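Local atomic coordinates of transcriptional regulator (GntR family) (Enterococcus faecalis, PDB entry 3DDV), a protein that probably regulates transcription as a GntR-family repressor or activator, its UTRA domain being expected to sense a small-molecule effector. Residues 46-59 and 125-139. Residues are numbered along the deposited sequence; the frame is centred on the assembly and turned at random.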
loop_
_atom_site.group_PDB
_atom_site.type_symbol
_atom_site.label_atom_id
_atom_site.label_comp_id
_atom_site.label_asym_id
_atom_site.label_seq_id
_atom_site.Cartn_x
_atom_site.Cartn_y
_atom_site.Cartn_z
ATOM N N ILE B 46 -33.619 -10.731 -12.140
ATOM C CA ILE B 46 -33.189 -10.345 -10.814
ATOM C C ILE B 46 -32.449 -9.008 -10.962
ATOM O O ILE B 46 -31.622 -8.841 -11.870
ATOM C CB ILE B 46 -32.301 -11.416 -10.186
ATOM C CG1 ILE B 46 -32.865 -12.835 -10.512
ATOM C CG2 ILE B 46 -32.113 -11.129 -8.679
ATOM C CD1 ILE B 46 -32.027 -14.032 -9.951
ATOM N N PRO B 47 -32.785 -8.029 -10.108
ATOM C CA PRO B 47 -32.115 -6.739 -10.174
ATOM C C PRO B 47 -30.651 -6.848 -9.803
ATOM O O PRO B 47 -30.340 -7.359 -8.766
ATOM C CB PRO B 47 -32.846 -5.877 -9.131
ATOM C CG PRO B 47 -33.714 -6.758 -8.379
ATOM C CD PRO B 47 -33.830 -8.076 -9.071
ATOM N N ILE B 48 -29.777 -6.326 -10.652
ATOM C CA ILE B 48 -28.353 -6.276 -10.391
ATOM C C ILE B 48 -27.987 -4.945 -9.737
ATOM O O ILE B 48 -27.096 -4.891 -8.910
ATOM C CB ILE B 48 -27.544 -6.398 -11.696
ATOM C CG1 ILE B 48 -27.987 -7.619 -12.515
ATOM C CG2 ILE B 48 -26.092 -6.570 -11.390
ATOM C CD1 ILE B 48 -27.885 -8.997 -11.760
ATOM N N CYS B 49 -28.657 -3.857 -10.097
ATOM C CA CYS B 49 -28.137 -2.545 -9.752
ATOM C C CYS B 49 -29.132 -1.397 -9.830
ATOM O O CYS B 49 -30.123 -1.420 -10.531
ATOM C CB CYS B 49 -26.920 -2.251 -10.642
ATOM S SG CYS B 49 -27.283 -1.880 -12.347
ATOM N N PHE B 50 -28.843 -0.375 -9.068
ATOM C CA PHE B 50 -29.639 0.850 -9.038
ATOM C C PHE B 50 -28.701 1.999 -9.316
ATOM O O PHE B 50 -27.640 2.130 -8.672
ATOM C CB PHE B 50 -30.213 1.032 -7.653
ATOM C CG PHE B 50 -30.957 2.294 -7.482
ATOM C CD1 PHE B 50 -32.296 2.352 -7.768
ATOM C CD2 PHE B 50 -30.331 3.418 -7.023
ATOM C CE1 PHE B 50 -33.004 3.501 -7.610
ATOM C CE2 PHE B 50 -31.029 4.563 -6.884
ATOM C CZ PHE B 50 -32.373 4.604 -7.174
ATOM N N GLU B 51 -29.084 2.836 -10.252
ATOM C CA GLU B 51 -28.234 3.916 -10.695
ATOM C C GLU B 51 -28.964 5.264 -10.649
ATOM O O GLU B 51 -30.045 5.398 -11.177
ATOM C CB GLU B 51 -27.800 3.558 -12.125
ATOM C CG GLU B 51 -27.190 4.663 -12.966
ATOM C CD GLU B 51 -26.798 4.191 -14.349
ATOM O OE1 GLU B 51 -25.783 3.399 -14.422
ATOM O OE2 GLU B 51 -27.471 4.639 -15.323
ATOM N N VAL B 52 -28.351 6.258 -10.042
ATOM C CA VAL B 52 -28.809 7.635 -10.180
ATOM C C VAL B 52 -27.908 8.332 -11.193
ATOM O O VAL B 52 -26.691 8.336 -11.054
ATOM C CB VAL B 52 -28.730 8.424 -8.833
ATOM C CG1 VAL B 52 -29.396 9.776 -8.972
ATOM C CG2 VAL B 52 -29.371 7.637 -7.791
ATOM N N ALA B 53 -28.501 8.977 -12.173
ATOM C CA ALA B 53 -27.704 9.701 -13.126
ATOM C C ALA B 53 -28.190 11.147 -13.235
ATOM O O ALA B 53 -29.384 11.416 -13.304
ATOM C CB ALA B 53 -27.732 8.998 -14.457
ATOM N N SER B 54 -27.236 12.069 -13.241
ATOM C CA SER B 54 -27.541 13.468 -13.410
ATOM C C SER B 54 -26.797 14.048 -14.616
ATOM O O SER B 54 -25.596 13.968 -14.693
ATOM C CB SER B 54 -27.211 14.250 -12.136
ATOM O OG SER B 54 -28.198 14.046 -11.132
ATOM N N ILE B 55 -27.537 14.637 -15.546
ATOM C CA ILE B 55 -26.996 15.183 -16.787
ATOM C C ILE B 55 -27.405 16.668 -16.856
ATOM O O ILE B 55 -28.520 16.998 -16.541
ATOM C CB ILE B 55 -27.601 14.437 -17.991
ATOM C CG1 ILE B 55 -27.290 12.953 -17.870
ATOM C CG2 ILE B 55 -27.096 15.009 -19.314
ATOM C CD1 ILE B 55 -28.385 12.078 -18.277
ATOM N N PRO B 56 -26.483 17.557 -17.234
ATOM C CA PRO B 56 -26.822 18.949 -17.403
ATOM C C PRO B 56 -28.011 19.039 -18.325
ATOM O O PRO B 56 -27.981 18.389 -19.368
ATOM C CB PRO B 56 -25.577 19.518 -18.067
ATOM C CG PRO B 56 -24.493 18.678 -17.558
ATOM C CD PRO B 56 -25.052 17.305 -17.486
ATOM N N TYR B 57 -29.062 19.777 -17.952
ATOM C CA TYR B 57 -30.274 19.732 -18.755
ATOM C C TYR B 57 -30.039 20.410 -20.089
ATOM O O TYR B 57 -30.691 20.089 -21.051
ATOM C CB TYR B 57 -31.504 20.353 -18.052
ATOM C CG TYR B 57 -32.810 20.111 -18.797
ATOM C CD1 TYR B 57 -33.116 18.850 -19.239
ATOM C CD2 TYR B 57 -33.733 21.134 -19.056
ATOM C CE1 TYR B 57 -34.281 18.571 -19.931
ATOM C CE2 TYR B 57 -34.932 20.855 -19.757
ATOM C CZ TYR B 57 -35.178 19.545 -20.187
ATOM O OH TYR B 57 -36.296 19.116 -20.883
ATOM N N SER B 58 -29.116 21.355 -20.158
ATOM C CA SER B 58 -28.935 22.074 -21.401
ATOM C C SER B 58 -28.355 21.193 -22.496
ATOM O O SER B 58 -28.574 21.477 -23.637
ATOM C CB SER B 58 -27.997 23.214 -21.209
ATOM O OG SER B 58 -26.711 22.656 -21.189
ATOM N N LEU B 59 -27.619 20.134 -22.179
ATOM C CA LEU B 59 -27.103 19.254 -23.244
ATOM C C LEU B 59 -28.137 18.302 -23.786
ATOM O O LEU B 59 -27.840 17.529 -24.721
ATOM C CB LEU B 59 -25.936 18.361 -22.765
ATOM C CG LEU B 59 -24.754 19.064 -22.096
ATOM C CD1 LEU B 59 -23.933 18.073 -21.235
ATOM C CD2 LEU B 59 -23.916 19.802 -23.142
ATOM N N LEU B 125 -15.567 19.244 -20.648
ATOM C CA LEU B 125 -16.908 19.531 -20.060
ATOM C C LEU B 125 -17.557 18.255 -19.497
ATOM O O LEU B 125 -17.724 17.272 -20.235
ATOM C CB LEU B 125 -17.851 20.084 -21.130
ATOM C CG LEU B 125 -19.267 20.536 -20.724
ATOM C CD1 LEU B 125 -19.203 21.813 -19.923
ATOM C CD2 LEU B 125 -20.209 20.667 -21.986
ATOM N N PRO B 126 -17.910 18.259 -18.196
ATOM C CA PRO B 126 -18.702 17.172 -17.618
ATOM C C PRO B 126 -20.041 16.995 -18.310
ATOM O O PRO B 126 -20.710 17.982 -18.635
ATOM C CB PRO B 126 -18.957 17.636 -16.192
ATOM C CG PRO B 126 -17.919 18.698 -15.912
ATOM C CD PRO B 126 -17.535 19.290 -17.212
ATOM N N PHE B 127 -20.453 15.755 -18.513
ATOM C CA PHE B 127 -21.773 15.542 -19.013
ATOM C C PHE B 127 -22.567 14.502 -18.243
ATOM O O PHE B 127 -23.694 14.214 -18.597
ATOM C CB PHE B 127 -21.713 15.239 -20.510
ATOM C CG PHE B 127 -21.175 13.898 -20.839
ATOM C CD1 PHE B 127 -22.016 12.798 -20.878
ATOM C CD2 PHE B 127 -19.832 13.726 -21.145
ATOM C CE1 PHE B 127 -21.522 11.537 -21.196
ATOM C CE2 PHE B 127 -19.330 12.480 -21.457
ATOM C CZ PHE B 127 -20.167 11.366 -21.481
ATOM N N GLU B 128 -22.035 13.986 -17.160
ATOM C CA GLU B 128 -22.654 12.862 -16.513
ATOM C C GLU B 128 -22.127 12.776 -15.086
ATOM O O GLU B 128 -20.910 12.873 -14.873
ATOM C CB GLU B 128 -22.218 11.631 -17.271
ATOM C CG GLU B 128 -23.231 10.618 -17.362
ATOM C CD GLU B 128 -22.766 9.296 -18.042
ATOM O OE1 GLU B 128 -21.533 8.907 -18.008
ATOM O OE2 GLU B 128 -23.720 8.630 -18.554
ATOM N N TYR B 129 -23.002 12.599 -14.105
ATOM C CA TYR B 129 -22.550 12.220 -12.767
ATOM C C TYR B 129 -23.385 11.031 -12.368
ATOM O O TYR B 129 -24.575 11.129 -12.190
ATOM C CB TYR B 129 -22.761 13.375 -11.796
ATOM C CG TYR B 129 -22.449 13.034 -10.371
ATOM C CD1 TYR B 129 -21.415 12.188 -10.058
ATOM C CD2 TYR B 129 -23.164 13.594 -9.330
ATOM C CE1 TYR B 129 -21.109 11.882 -8.753
ATOM C CE2 TYR B 129 -22.839 13.308 -8.004
ATOM C CZ TYR B 129 -21.815 12.435 -7.737
ATOM O OH TYR B 129 -21.488 12.096 -6.448
ATOM N N VAL B 130 -22.779 9.880 -12.277
ATOM C CA VAL B 130 -23.557 8.646 -12.225
ATOM C C VAL B 130 -23.157 7.899 -10.985
ATOM O O VAL B 130 -21.971 7.821 -10.642
ATOM C CB VAL B 130 -23.366 7.784 -13.527
ATOM C CG1 VAL B 130 -24.276 6.560 -13.519
ATOM C CG2 VAL B 130 -23.622 8.660 -14.768
ATOM N N ARG B 131 -24.145 7.415 -10.257
ATOM C CA ARG B 131 -23.864 6.849 -8.943
ATOM C C ARG B 131 -24.650 5.567 -8.913
ATOM O O ARG B 131 -25.904 5.579 -8.942
ATOM C CB ARG B 131 -24.318 7.795 -7.854
ATOM C CG ARG B 131 -23.655 9.171 -7.958
ATOM C CD ARG B 131 -24.587 10.287 -7.567
ATOM N NE ARG B 131 -25.243 10.841 -8.723
ATOM C CZ ARG B 131 -26.159 11.806 -8.665
ATOM N NH1 ARG B 131 -26.580 12.300 -7.528
ATOM N NH2 ARG B 131 -26.692 12.257 -9.763
ATOM N N THR B 132 -23.907 4.472 -8.924
ATOM C CA THR B 132 -24.491 3.196 -9.079
ATOM C C THR B 132 -24.224 2.330 -7.877
ATOM O O THR B 132 -23.144 2.337 -7.316
ATOM C CB THR B 132 -23.935 2.550 -10.269
ATOM O OG1 THR B 132 -24.256 3.346 -11.397
ATOM C CG2 THR B 132 -24.526 1.180 -10.414
ATOM N N GLN B 133 -25.234 1.565 -7.523
ATOM C CA GLN B 133 -25.188 0.715 -6.385
ATOM C C GLN B 133 -25.544 -0.726 -6.850
ATOM O O GLN B 133 -26.702 -1.020 -7.280
ATOM C CB GLN B 133 -26.206 1.291 -5.424
ATOM C CG GLN B 133 -25.737 1.360 -4.005
ATOM C CD GLN B 133 -26.233 2.527 -3.273
ATOM O OE1 GLN B 133 -26.281 3.626 -3.811
ATOM N NE2 GLN B 133 -26.587 2.323 -2.021
ATOM N N TYR B 134 -24.540 -1.602 -6.847
ATOM C CA TYR B 134 -24.688 -3.011 -7.292
ATOM C C TYR B 134 -24.853 -3.920 -6.077
ATOM O O TYR B 134 -24.148 -3.751 -5.069
ATOM C CB TYR B 134 -23.424 -3.492 -7.994
ATOM C CG TYR B 134 -23.049 -2.708 -9.207
ATOM C CD1 TYR B 134 -23.534 -3.050 -10.452
ATOM C CD2 TYR B 134 -22.161 -1.673 -9.116
ATOM C CE1 TYR B 134 -23.173 -2.337 -11.568
ATOM C CE2 TYR B 134 -21.813 -0.967 -10.195
ATOM C CZ TYR B 134 -22.323 -1.287 -11.428
ATOM O OH TYR B 134 -21.969 -0.519 -12.500
ATOM N N ALA B 135 -25.776 -4.872 -6.162
ATOM C CA ALA B 135 -25.843 -5.985 -5.207
ATOM C C ALA B 135 -24.541 -6.766 -5.234
ATOM O O ALA B 135 -24.231 -7.357 -6.252
ATOM C CB ALA B 135 -26.967 -6.911 -5.576
ATOM N N GLY B 136 -23.819 -6.790 -4.114
ATOM C CA GLY B 136 -22.475 -7.338 -4.049
ATOM C C GLY B 136 -22.414 -8.765 -4.554
ATOM O O GLY B 136 -21.600 -9.099 -5.414
ATOM N N SER B 137 -23.350 -9.560 -4.044
ATOM C CA SER B 137 -23.403 -10.982 -4.263
ATOM C C SER B 137 -23.774 -11.332 -5.712
ATOM O O SER B 137 -23.417 -12.379 -6.212
ATOM C CB SER B 137 -24.457 -11.551 -3.337
ATOM O OG SER B 137 -25.729 -11.365 -3.938
ATOM N N ARG B 138 -24.435 -10.416 -6.385
ATOM C CA ARG B 138 -24.843 -10.651 -7.738
ATOM C C ARG B 138 -23.956 -9.975 -8.737
ATOM O O ARG B 138 -24.239 -10.014 -9.902
ATOM C CB ARG B 138 -26.263 -10.164 -7.946
ATOM C CG ARG B 138 -27.250 -10.743 -6.995
ATOM C CD ARG B 138 -28.643 -10.376 -7.385
ATOM N NE ARG B 138 -29.554 -10.471 -6.258
ATOM C CZ ARG B 138 -30.520 -9.605 -6.014
ATOM N NH1 ARG B 138 -30.706 -8.585 -6.823
ATOM N NH2 ARG B 138 -31.297 -9.758 -4.964
ATOM N N PHE B 139 -22.880 -9.351 -8.306
ATOM C CA PHE B 139 -22.096 -8.573 -9.244
ATOM C C PHE B 139 -20.600 -8.632 -9.036
ATOM O O PHE B 139 -20.140 -8.818 -7.949
ATOM C CB PHE B 139 -22.563 -7.130 -9.192
ATOM C CG PHE B 139 -21.902 -6.248 -10.174
ATOM C CD1 PHE B 139 -22.215 -6.319 -11.484
ATOM C CD2 PHE B 139 -20.971 -5.348 -9.784
ATOM C CE1 PHE B 139 -21.610 -5.521 -12.371
ATOM C CE2 PHE B 139 -20.372 -4.547 -10.684
ATOM C CZ PHE B 139 -20.692 -4.635 -11.971
#
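Bends at chi2 and chi3 (-94°) fold the Arg-131 chain back so that its guanidinium is sandwiched between Val-52 and Tyr-129, while Ser-54, with OG set beside its own backbone N, meets it at the edge. CG1 of Val-52 lies over one guanidinium face, 3.8 Å from Arg-131 CZ; the opposite face carries the rim of the Tyr-129 ring. Arg-131 NH2 reaches Ser-54 OG at 2.7 Å, but the N-H...O angle of 131° makes this bond weak. The stronger partner of that hydroxyl is Glu-22, which also forms a long, weak ion pair with Arg-131.

The backbones run antiparallel, at 165°, as the two central strands of the six-stranded UTRA sheet. Phe-50/Gln-133, Val-52/Arg-131 and Ser-54/Tyr-129 are hydrogen-bonded pairs; Gln-133 N to Phe-50 O, at 2.7 Å, is the shortest of their backbone bonds. On the face opposite Arg-131, Val-130 CG1 packs 3.5 Å from Glu-51 CG, and Thr-132 OG1 gives a weak bond to Glu-51 OE1. The other carboxylate oxygen pairs with Arg-39. Further along that face, Cys-49 CB touches Tyr-134 CD1 at 3.5 Å; the Tyr-134 ring lies between Phe-139 and the methyl of Thr-132.

At one end Ile-46 CG2 covers a face of the Arg-138 guanidinium, whose NH1 hydrogen-bonds Leu-104 O; at the other, Leu-59 CD1 meets Phe-127 CB at 3.7 Å. Backbone bonding thus supplies the regular join, whereas Glu-51 and the Ser-54 hydroxyl find their stronger polar partners beyond this strand pair, and the Arg-131 guanidinium would, if anything, favour the ionised carboxylate of Glu-22.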